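Local structure of apical membrane antigen AMA1 (Toxoplasma gondii ME49, 4YIV) at residues A137-K142 with C168-V173; G100-F105 with G110-P115; N78-D83 with P158-S163. The protein acts in host cell invasion as a microneme protein of the moving junction, the ring between parasite and host membranes, here as an ectodomain fragment lacking the domain II loop. All blocks are in the same frame, centred on the assembly; numbering follows the deposited sequence.

Contact 1: residues A137-K142 with C168-V173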
loop_
_atom_site.group_PDB
_atom_site.type_symbol
_atom_site.label_atom_id
_atom_site.label_comp_id
_atom_site.label_asym_id
_atom_site.label_seq_id
_atom_site.Cartn_x
_atom_site.Cartn_y
_atom_site.Cartn_z
ATOM N N ALA A 137 -7.842 -9.840 -5.679
ATOM C CA ALA A 137 -8.549 -9.247 -4.545
ATOM C C ALA A 137 -9.978 -9.797 -4.391
ATOM O O ALA A 137 -10.451 -10.047 -3.273
ATOM C CB ALA A 137 -8.571 -7.754 -4.700
ATOM N N GLU A 138 -10.676 -9.989 -5.507
ATOM C CA GLU A 138 -12.031 -10.529 -5.464
ATOM C C GLU A 138 -12.029 -11.967 -4.980
ATOM O O GLU A 138 -12.894 -12.377 -4.208
ATOM C CB GLU A 138 -12.675 -10.399 -6.853
ATOM C CG GLU A 138 -14.130 -10.840 -6.925
ATOM C CD GLU A 138 -14.740 -10.605 -8.311
ATOM O OE1 GLU A 138 -15.925 -10.944 -8.477
ATOM O OE2 GLU A 138 -14.028 -10.102 -9.225
ATOM N N PHE A 139 -11.036 -12.730 -5.428
ATOM C CA PHE A 139 -10.839 -14.087 -4.966
ATOM C C PHE A 139 -10.651 -14.135 -3.449
ATOM O O PHE A 139 -11.224 -14.986 -2.760
ATOM C CB PHE A 139 -9.633 -14.704 -5.654
ATOM C CG PHE A 139 -9.347 -16.101 -5.216
ATOM C CD1 PHE A 139 -10.283 -17.100 -5.408
ATOM C CD2 PHE A 139 -8.127 -16.416 -4.617
ATOM C CE1 PHE A 139 -10.022 -18.406 -4.989
ATOM C CE2 PHE A 139 -7.852 -17.717 -4.188
ATOM C CZ PHE A 139 -8.783 -18.708 -4.378
ATOM N N ALA A 140 -9.861 -13.205 -2.932
ATOM C CA ALA A 140 -9.672 -13.105 -1.475
ATOM C C ALA A 140 -10.993 -12.691 -0.791
ATOM O O ALA A 140 -11.369 -13.238 0.263
ATOM C CB ALA A 140 -8.564 -12.110 -1.163
ATOM N N PHE A 141 -11.715 -11.763 -1.395
ATOM C CA PHE A 141 -12.976 -11.319 -0.785
ATOM C C PHE A 141 -13.996 -12.466 -0.717
ATOM O O PHE A 141 -14.787 -12.550 0.235
ATOM C CB PHE A 141 -13.583 -10.137 -1.530
ATOM C CG PHE A 141 -14.813 -9.604 -0.866
ATOM C CD1 PHE A 141 -14.724 -8.884 0.327
ATOM C CD2 PHE A 141 -16.078 -9.869 -1.398
ATOM C CE1 PHE A 141 -15.877 -8.411 0.961
ATOM C CE2 PHE A 141 -17.234 -9.404 -0.765
ATOM C CZ PHE A 141 -17.138 -8.677 0.412
ATOM N N LYS A 142 -13.942 -13.378 -1.692
ATOM C CA LYS A 142 -14.862 -14.505 -1.726
ATOM C C LYS A 142 -14.357 -15.746 -0.994
ATOM O O LYS A 142 -14.996 -16.785 -1.036
ATOM C CB LYS A 142 -15.189 -14.827 -3.196
ATOM C CG LYS A 142 -15.982 -13.697 -3.819
ATOM C CD LYS A 142 -16.305 -13.911 -5.302
ATOM C CE LYS A 142 -17.123 -12.727 -5.800
ATOM N NZ LYS A 142 -17.553 -12.855 -7.211
ATOM N N CYS A 168 -2.075 -15.716 -7.077
ATOM C CA CYS A 168 -2.821 -15.064 -6.007
ATOM C C CYS A 168 -2.649 -15.866 -4.710
ATOM O O CYS A 168 -3.132 -16.997 -4.585
ATOM C CB CYS A 168 -4.293 -14.951 -6.395
ATOM S SG CYS A 168 -5.277 -13.921 -5.252
ATOM N N HIS A 169 -1.901 -15.294 -3.777
ATOM C CA HIS A 169 -1.698 -15.886 -2.452
ATOM C C HIS A 169 -2.711 -15.407 -1.461
ATOM O O HIS A 169 -2.853 -14.210 -1.283
ATOM C CB HIS A 169 -0.317 -15.513 -1.888
ATOM C CG HIS A 169 0.824 -16.071 -2.678
ATOM N ND1 HIS A 169 1.386 -17.297 -2.395
ATOM C CD2 HIS A 169 1.504 -15.576 -3.736
ATOM C CE1 HIS A 169 2.356 -17.539 -3.257
ATOM N NE2 HIS A 169 2.443 -16.515 -4.083
ATOM N N ILE A 170 -3.323 -16.354 -0.765
ATOM C CA ILE A 170 -4.181 -16.096 0.377
ATOM C C ILE A 170 -3.342 -16.376 1.603
ATOM O O ILE A 170 -2.811 -17.469 1.727
ATOM C CB ILE A 170 -5.431 -17.003 0.396
ATOM C CG1 ILE A 170 -6.273 -16.820 -0.864
ATOM C CG2 ILE A 170 -6.269 -16.709 1.653
ATOM C CD1 ILE A 170 -6.669 -15.429 -1.138
ATOM N N LEU A 171 -3.210 -15.395 2.490
ATOM C CA LEU A 171 -2.367 -15.558 3.670
ATOM C C LEU A 171 -3.170 -15.968 4.895
ATOM O O LEU A 171 -3.910 -15.178 5.464
ATOM C CB LEU A 171 -1.621 -14.259 3.979
ATOM C CG LEU A 171 -0.745 -13.689 2.868
ATOM C CD1 LEU A 171 0.053 -12.531 3.414
ATOM C CD2 LEU A 171 0.186 -14.752 2.236
ATOM N N TYR A 172 -3.008 -17.213 5.293
ATOM C CA TYR A 172 -3.590 -17.716 6.524
ATOM C C TYR A 172 -3.088 -16.948 7.757
ATOM O O TYR A 172 -3.830 -16.764 8.714
ATOM C CB TYR A 172 -3.276 -19.185 6.651
ATOM C CG TYR A 172 -3.872 -19.833 7.884
ATOM C CD1 TYR A 172 -5.217 -20.182 7.927
ATOM C CD2 TYR A 172 -3.098 -20.069 9.006
ATOM C CE1 TYR A 172 -5.763 -20.767 9.032
ATOM C CE2 TYR A 172 -3.638 -20.661 10.134
ATOM C CZ TYR A 172 -4.977 -21.008 10.135
ATOM O OH TYR A 172 -5.543 -21.588 11.243
ATOM N N VAL A 173 -1.834 -16.499 7.726
ATOM C CA VAL A 173 -1.299 -15.633 8.780
ATOM C C VAL A 173 -1.550 -14.189 8.377
ATOM O O VAL A 173 -0.983 -13.718 7.408
ATOM C CB VAL A 173 0.201 -15.874 9.015
ATOM C CG1 VAL A 173 0.751 -14.946 10.085
ATOM C CG2 VAL A 173 0.448 -17.292 9.435
#

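Contact 2: residues G100-F105 with G110-P115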
loop_
_atom_site.group_PDB
_atom_site.type_symbol
_atom_site.label_atom_id
_atom_site.label_comp_id
_atom_site.label_asym_id
_atom_site.label_seq_id
_atom_site.Cartn_x
_atom_site.Cartn_y
_atom_site.Cartn_z
ATOM N N GLY A 100 5.989 -20.307 6.005
ATOM C CA GLY A 100 5.594 -18.915 5.868
ATOM C C GLY A 100 4.148 -18.703 6.242
ATOM O O GLY A 100 3.626 -19.321 7.193
ATOM N N PHE A 101 3.491 -17.817 5.497
ATOM C CA PHE A 101 2.179 -17.307 5.871
ATOM C C PHE A 101 1.074 -17.852 4.975
ATOM O O PHE A 101 -0.100 -17.671 5.288
ATOM C CB PHE A 101 2.137 -15.791 5.788
ATOM C CG PHE A 101 2.848 -15.055 6.904
ATOM C CD1 PHE A 101 3.649 -15.696 7.835
ATOM C CD2 PHE A 101 2.700 -13.694 6.997
ATOM C CE1 PHE A 101 4.269 -14.964 8.839
ATOM C CE2 PHE A 101 3.316 -12.967 7.964
ATOM C CZ PHE A 101 4.103 -13.614 8.910
ATOM N N ASN A 102 1.463 -18.454 3.858
ATOM C CA ASN A 102 0.524 -18.948 2.860
ATOM C C ASN A 102 -0.424 -20.033 3.335
ATOM O O ASN A 102 -0.023 -20.972 4.008
ATOM C CB ASN A 102 1.294 -19.435 1.631
ATOM C CG ASN A 102 0.391 -19.725 0.453
ATOM O OD1 ASN A 102 -0.186 -18.820 -0.135
ATOM N ND2 ASN A 102 0.277 -20.994 0.098
ATOM N N LEU A 103 -1.688 -19.899 2.955
ATOM C CA LEU A 103 -2.691 -20.865 3.342
ATOM C C LEU A 103 -2.352 -22.172 2.640
ATOM O O LEU A 103 -2.194 -22.207 1.429
ATOM C CB LEU A 103 -4.066 -20.350 2.929
ATOM C CG LEU A 103 -5.283 -21.231 3.171
ATOM C CD1 LEU A 103 -6.472 -20.355 3.511
ATOM C CD2 LEU A 103 -5.566 -22.037 1.918
ATOM N N ASN A 104 -2.242 -23.242 3.419
ATOM C CA ASN A 104 -1.879 -24.551 2.888
ATOM C C ASN A 104 -3.017 -25.547 2.719
ATOM O O ASN A 104 -2.784 -26.694 2.366
ATOM C CB ASN A 104 -0.766 -25.173 3.727
ATOM C CG ASN A 104 -1.248 -25.625 5.086
ATOM O OD1 ASN A 104 -2.419 -25.487 5.418
ATOM N ND2 ASN A 104 -0.345 -26.179 5.874
ATOM N N PHE A 105 -4.239 -25.107 2.977
ATOM C CA PHE A 105 -5.405 -25.972 2.847
ATOM C C PHE A 105 -5.667 -26.431 1.420
ATOM O O PHE A 105 -5.267 -25.775 0.451
ATOM C CB PHE A 105 -6.661 -25.265 3.365
ATOM C CG PHE A 105 -6.591 -24.859 4.816
ATOM C CD1 PHE A 105 -5.772 -25.525 5.704
ATOM C CD2 PHE A 105 -7.354 -23.802 5.286
ATOM C CE1 PHE A 105 -5.710 -25.139 7.036
ATOM C CE2 PHE A 105 -7.291 -23.418 6.610
ATOM C CZ PHE A 105 -6.470 -24.088 7.479
ATOM N N GLY A 110 -8.672 -32.344 -2.866
ATOM C CA GLY A 110 -7.225 -32.423 -2.727
ATOM C C GLY A 110 -6.552 -31.339 -3.556
ATOM O O GLY A 110 -5.337 -31.350 -3.735
ATOM N N GLN A 111 -7.363 -30.402 -4.054
ATOM C CA GLN A 111 -6.917 -29.272 -4.880
ATOM C C GLN A 111 -6.408 -28.098 -4.009
ATOM O O GLN A 111 -7.150 -27.572 -3.173
ATOM C CB GLN A 111 -8.082 -28.794 -5.771
ATOM C CG GLN A 111 -7.733 -27.820 -6.884
ATOM C CD GLN A 111 -8.974 -27.154 -7.467
ATOM O OE1 GLN A 111 -10.104 -27.583 -7.210
ATOM N NE2 GLN A 111 -8.770 -26.095 -8.242
ATOM N N ARG A 112 -5.157 -27.683 -4.215
ATOM C CA ARG A 112 -4.566 -26.556 -3.469
ATOM C C ARG A 112 -5.359 -25.261 -3.648
ATOM O O ARG A 112 -5.739 -24.910 -4.763
ATOM C CB ARG A 112 -3.117 -26.347 -3.910
ATOM C CG ARG A 112 -2.457 -25.114 -3.343
ATOM C CD ARG A 112 -1.003 -25.020 -3.752
ATOM N NE ARG A 112 -0.130 -25.926 -2.990
ATOM C CZ ARG A 112 0.417 -25.658 -1.797
ATOM N NH1 ARG A 112 0.203 -24.502 -1.159
ATOM N NH2 ARG A 112 1.192 -26.566 -1.223
ATOM N N ILE A 113 -5.621 -24.556 -2.547
ATOM C CA ILE A 113 -6.341 -23.295 -2.622
ATOM C C ILE A 113 -5.401 -22.087 -2.903
ATOM O O ILE A 113 -5.827 -21.119 -3.555
ATOM C CB ILE A 113 -7.146 -23.043 -1.330
ATOM C CG1 ILE A 113 -8.130 -24.203 -1.123
ATOM C CG2 ILE A 113 -7.885 -21.698 -1.403
ATOM C CD1 ILE A 113 -9.049 -24.081 0.110
ATOM N N SER A 114 -4.138 -22.149 -2.448
ATOM C CA SER A 114 -3.218 -21.011 -2.580
ATOM C C SER A 114 -1.752 -21.419 -2.706
ATOM O O SER A 114 -1.294 -22.233 -1.927
ATOM C CB SER A 114 -3.384 -20.102 -1.353
ATOM O OG SER A 114 -2.540 -18.967 -1.434
ATOM N N PRO A 115 -0.983 -20.800 -3.621
ATOM C CA PRO A 115 -1.405 -19.700 -4.499
ATOM C C PRO A 115 -2.295 -20.197 -5.626
ATOM O O PRO A 115 -2.249 -21.376 -6.006
ATOM C CB PRO A 115 -0.089 -19.138 -5.030
ATOM C CG PRO A 115 0.865 -20.266 -4.943
ATOM C CD PRO A 115 0.455 -21.064 -3.745
HETATM O O HOH W 1 -3.289 -23.986 -0.267
#

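Contact 3: residues N78-D83 with P158-S163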
loop_
_atom_site.group_PDB
_atom_site.type_symbol
_atom_site.label_atom_id
_atom_site.label_comp_id
_atom_site.label_asym_id
_atom_site.label_seq_id
_atom_site.Cartn_x
_atom_site.Cartn_y
_atom_site.Cartn_z
ATOM N N ASN A 78 12.921 -18.196 5.194
ATOM C CA ASN A 78 12.689 -16.763 5.382
ATOM C C ASN A 78 11.892 -16.131 4.238
ATOM O O ASN A 78 12.256 -15.089 3.690
ATOM C CB ASN A 78 14.021 -16.048 5.583
ATOM C CG ASN A 78 14.494 -16.154 7.024
ATOM O OD1 ASN A 78 13.841 -15.652 7.935
ATOM N ND2 ASN A 78 15.589 -16.871 7.244
ATOM N N ASN A 79 10.812 -16.812 3.884
ATOM C CA ASN A 79 9.905 -16.350 2.841
ATOM C C ASN A 79 8.437 -16.499 3.232
ATOM O O ASN A 79 7.912 -17.603 3.401
ATOM C CB ASN A 79 10.220 -17.136 1.566
ATOM C CG ASN A 79 9.330 -16.775 0.384
ATOM O OD1 ASN A 79 8.514 -15.850 0.423
ATOM N ND2 ASN A 79 9.504 -17.521 -0.698
ATOM N N PHE A 80 7.750 -15.368 3.343
ATOM C CA PHE A 80 6.410 -15.378 3.920
ATOM C C PHE A 80 5.403 -15.964 2.976
ATOM O O PHE A 80 4.294 -16.279 3.381
ATOM C CB PHE A 80 6.010 -13.962 4.347
ATOM C CG PHE A 80 5.531 -13.048 3.227
ATOM C CD1 PHE A 80 6.351 -12.669 2.166
ATOM C CD2 PHE A 80 4.272 -12.476 3.322
ATOM C CE1 PHE A 80 5.888 -11.797 1.194
ATOM C CE2 PHE A 80 3.808 -11.605 2.372
ATOM C CZ PHE A 80 4.618 -11.254 1.301
ATOM N N LEU A 81 5.788 -16.130 1.713
ATOM C CA LEU A 81 4.897 -16.756 0.748
ATOM C C LEU A 81 4.955 -18.304 0.785
ATOM O O LEU A 81 4.138 -18.976 0.158
ATOM C CB LEU A 81 5.200 -16.219 -0.646
ATOM C CG LEU A 81 4.900 -14.720 -0.843
ATOM C CD1 LEU A 81 5.152 -14.314 -2.308
ATOM C CD2 LEU A 81 3.458 -14.329 -0.381
ATOM N N GLU A 82 5.890 -18.870 1.539
ATOM C CA GLU A 82 5.873 -20.312 1.778
ATOM C C GLU A 82 4.620 -20.696 2.573
ATOM O O GLU A 82 4.104 -19.892 3.363
ATOM C CB GLU A 82 7.142 -20.758 2.543
ATOM C CG GLU A 82 8.440 -20.514 1.804
ATOM C CD GLU A 82 8.883 -21.677 0.936
ATOM O OE1 GLU A 82 9.462 -21.416 -0.140
ATOM O OE2 GLU A 82 8.678 -22.848 1.331
ATOM N N ASP A 83 4.133 -21.923 2.367
ATOM C CA ASP A 83 3.058 -22.496 3.166
ATOM C C ASP A 83 3.266 -22.380 4.681
ATOM O O ASP A 83 4.401 -22.544 5.169
ATOM C CB ASP A 83 2.911 -23.994 2.842
ATOM C CG ASP A 83 2.063 -24.267 1.603
ATOM O OD1 ASP A 83 1.524 -23.325 0.995
ATOM O OD2 ASP A 83 1.922 -25.453 1.245
ATOM N N PRO A 158 -6.036 -11.686 4.245
ATOM C CA PRO A 158 -5.400 -10.792 3.279
ATOM C C PRO A 158 -4.730 -11.588 2.149
ATOM O O PRO A 158 -4.625 -12.829 2.206
ATOM C CB PRO A 158 -4.405 -10.008 4.137
ATOM C CG PRO A 158 -3.992 -11.003 5.200
ATOM C CD PRO A 158 -5.261 -11.774 5.506
ATOM N N PHE A 159 -4.344 -10.891 1.091
ATOM C CA PHE A 159 -3.763 -11.553 -0.061
ATOM C C PHE A 159 -2.449 -10.903 -0.447
ATOM O O PHE A 159 -2.189 -9.754 -0.101
ATOM C CB PHE A 159 -4.719 -11.517 -1.301
ATOM C CG PHE A 159 -4.885 -10.155 -1.893
ATOM C CD1 PHE A 159 -5.859 -9.304 -1.419
ATOM C CD2 PHE A 159 -4.046 -9.703 -2.912
ATOM C CE1 PHE A 159 -6.018 -8.028 -1.935
ATOM C CE2 PHE A 159 -4.201 -8.417 -3.440
ATOM C CZ PHE A 159 -5.209 -7.574 -2.939
ATOM N N VAL A 160 -1.664 -11.643 -1.229
ATOM C CA VAL A 160 -0.552 -11.054 -1.960
ATOM C C VAL A 160 -0.695 -11.479 -3.418
ATOM O O VAL A 160 -0.792 -12.681 -3.739
ATOM C CB VAL A 160 0.850 -11.485 -1.395
ATOM C CG1 VAL A 160 1.966 -11.038 -2.335
ATOM C CG2 VAL A 160 1.069 -10.895 0.011
ATOM N N TYR A 161 -0.707 -10.484 -4.291
ATOM C CA TYR A 161 -0.656 -10.757 -5.731
ATOM C C TYR A 161 0.802 -10.713 -6.183
ATOM O O TYR A 161 1.502 -9.701 -6.023
ATOM C CB TYR A 161 -1.514 -9.767 -6.535
ATOM C CG TYR A 161 -1.591 -10.151 -8.018
ATOM C CD1 TYR A 161 -2.005 -11.413 -8.386
ATOM C CD2 TYR A 161 -1.181 -9.274 -9.023
ATOM C CE1 TYR A 161 -2.037 -11.803 -9.712
ATOM C CE2 TYR A 161 -1.213 -9.665 -10.379
ATOM C CZ TYR A 161 -1.644 -10.923 -10.702
ATOM O OH TYR A 161 -1.687 -11.351 -12.022
ATOM N N ASP A 162 1.246 -11.832 -6.755
ATOM C CA ASP A 162 2.561 -11.943 -7.355
ATOM C C ASP A 162 2.321 -11.670 -8.820
ATOM O O ASP A 162 1.775 -12.531 -9.518
ATOM C CB ASP A 162 3.172 -13.336 -7.124
ATOM C CG ASP A 162 4.569 -13.497 -7.761
ATOM O OD1 ASP A 162 4.900 -12.744 -8.729
ATOM O OD2 ASP A 162 5.317 -14.402 -7.292
ATOM N N SER A 163 2.654 -10.460 -9.251
ATOM C CA SER A 163 2.273 -9.996 -10.582
ATOM C C SER A 163 3.231 -10.532 -11.641
ATOM O O SER A 163 2.904 -10.542 -12.829
ATOM C CB SER A 163 2.238 -8.471 -10.656
ATOM O OG SER A 163 3.526 -7.913 -10.438
#

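Contact 1: residues A137-K142 with C168-V173
Cys168 and Ile170 meet Phe139 and Ala140 where helix 132-141 packs on the antiparallel sheet of the PAN-type fold of AMA1. Helix 137-141 and strand 168-170 run in nearly the same direction, crossing at -27° with 8.9 Å between their axes. No hydrogen bond spans the two segments; the contact is apolar and largely buried, with the Phe139 ring also meeting that of Phe116. Near the start of strand 167-170, Cys168 turns its sulfur toward the helix, anti to its own backbone N (chi1 -171°). SG reaches the edge of the Phe139 ring, 3.8 Å from Phe139 CD2 and near the ring plane, which makes a sulfur-aromatic contact. The same sulfur is tied by a disulfide to Cys136 of the same helix, directly before Ala137, so covalent bond and packing join the same two elements. His169 faces away from the helix, and its ND1 hydrogen-bonds Asn102 OD1. Ile170 returns to the helix side and lies against both Phe139 and Ala140. Its CG1 lies 3.8 Å from Phe139 CE2, the ring and the aliphatic chain passing each other at a slant. The Ile170 branch bends back at chi2 (-54°), and its terminal CD1 sits 3.8 Å from both Ala140 CA and Ala140 CB.

Contact 2: residues G100-F105 with G110-P115
An irregular hairpin-like loop before strand 116-117 brings Asn102, Leu103 and Phe105 against Arg112, Ile113 and Ser114. The touching parts run 170° apart, almost exactly antiparallel, although neither forms a regular strand. At the inner end the Asn102 amide holds Ser114 by two bonds. Its CG stands anti to the backbone N (chi1 -169°), which carries the amide across the gap. Ser114 OG donates to Asn102 OD1 at 2.7 Å, while Asn102 ND2 donates an almost straight bond of 2.8 Å to Ser114 O. This second donor sits above the Ser114 carbonyl plane, 65° out of it, and not on a lone pair. Arg112, bent at chi3, brings NH1 to the same Ser114 O at 2.8 Å, with the acceptor in the guanidinium plane, so the carbonyl oxygen of the cis peptide to Pro115 takes two donors. Asp83 OD1 pairs with both Arg112 NH1 and Asn102 ND2, fixing this polar cluster from a third piece of chain. Farther out, Ile113 N donates a long 3.3 Å bond to Phe105 O. Between the two ends a water accepts from Ser114 N at 3.0 Å and lies close to Leu103 O and Phe105 O, bridging the two backbones beside the one direct pair. Leu103 CD2 packs 3.7 Å from Ile113 CB as the apolar part of the contact. The whole is an irregular, hairpin-like loop leading into edge strand 116-117 of the sheet, its two arms antiparallel but with little regular backbone pairing.

Contact 3: residues N78-D83 with P158-S163
Phe80 and Leu81 sit at the two central positions of a type I turn, Asn79 to Glu82, and both press on Val160 of strand 159-162, in the five-stranded antiparallel sheet that also holds strand 167-170. The contact across the segments is entirely apolar. Val160 divides its two methyl branches between the two partners. CG2, which stands beside the backbone N, meets the CE2-CZ side of the Phe80 ring obliquely, 3.7 Å from Phe80 CE2 and nearly as close to Phe80 CZ. The two side chains reach for each other from opposite directions. CG1, anti to the Val160 backbone N (chi1 170°), faces Leu81 instead, where the two chains cross at about a right angle and Leu81 CD2 lies 4.0 Å from Val160 CB. Leu81 CD2 also covers one face of the Phe80 ring, offset toward the rim, so ring, leucine methyl and valine form one compact group. Around it, Phe80 rests on strand 65-68, Leu81 on Leu210 and Val160 on Tyr212.

Hydrogen bonds within the 78-83 segment shape the turn. Glu82 N donates to Asn79 O at 3.0 Å, closing the type I turn. Asn79 OD1 accepts from Leu81 N at 3.0 Å as an Asx turn, with the donor raised 56° above the side-chain carbonyl plane. Two bonds accepted by Asn79 thus brace the backbone that presents Phe80 and Leu81 side by side. The 78-83 backbone is also hydrogen-bonded to residues 100-102. Between turn and strand, by contrast, the fit depends on the shapes of a phenyl ring and aliphatic branches, which implies that the turn meets Val160 by apolar contact alone.

Overall arrangement
The three contacts form one cluster within the PAN-type fold, each centre about 10 Å from the other two and all on one side of the chain's centre. Contact 1 covers the sheet with helix 132-141; contact 3 brings a turn to strand 159-162, the antiparallel neighbour of strand 167-170 used by contact 1. Contact 2, the hairpin-like loop, adjoins that strand through Ile170 O and Leu103 N, and the 78-83 turn through Phe101 N and Phe80 O. Along the chain, contact 2 nests inside the loop closed by contact 3 and precedes contact 1, whose segments alternate with those of contact 3. A helix, a turn and a hairpin-like loop thus gather round two neighbouring strands of one sheet.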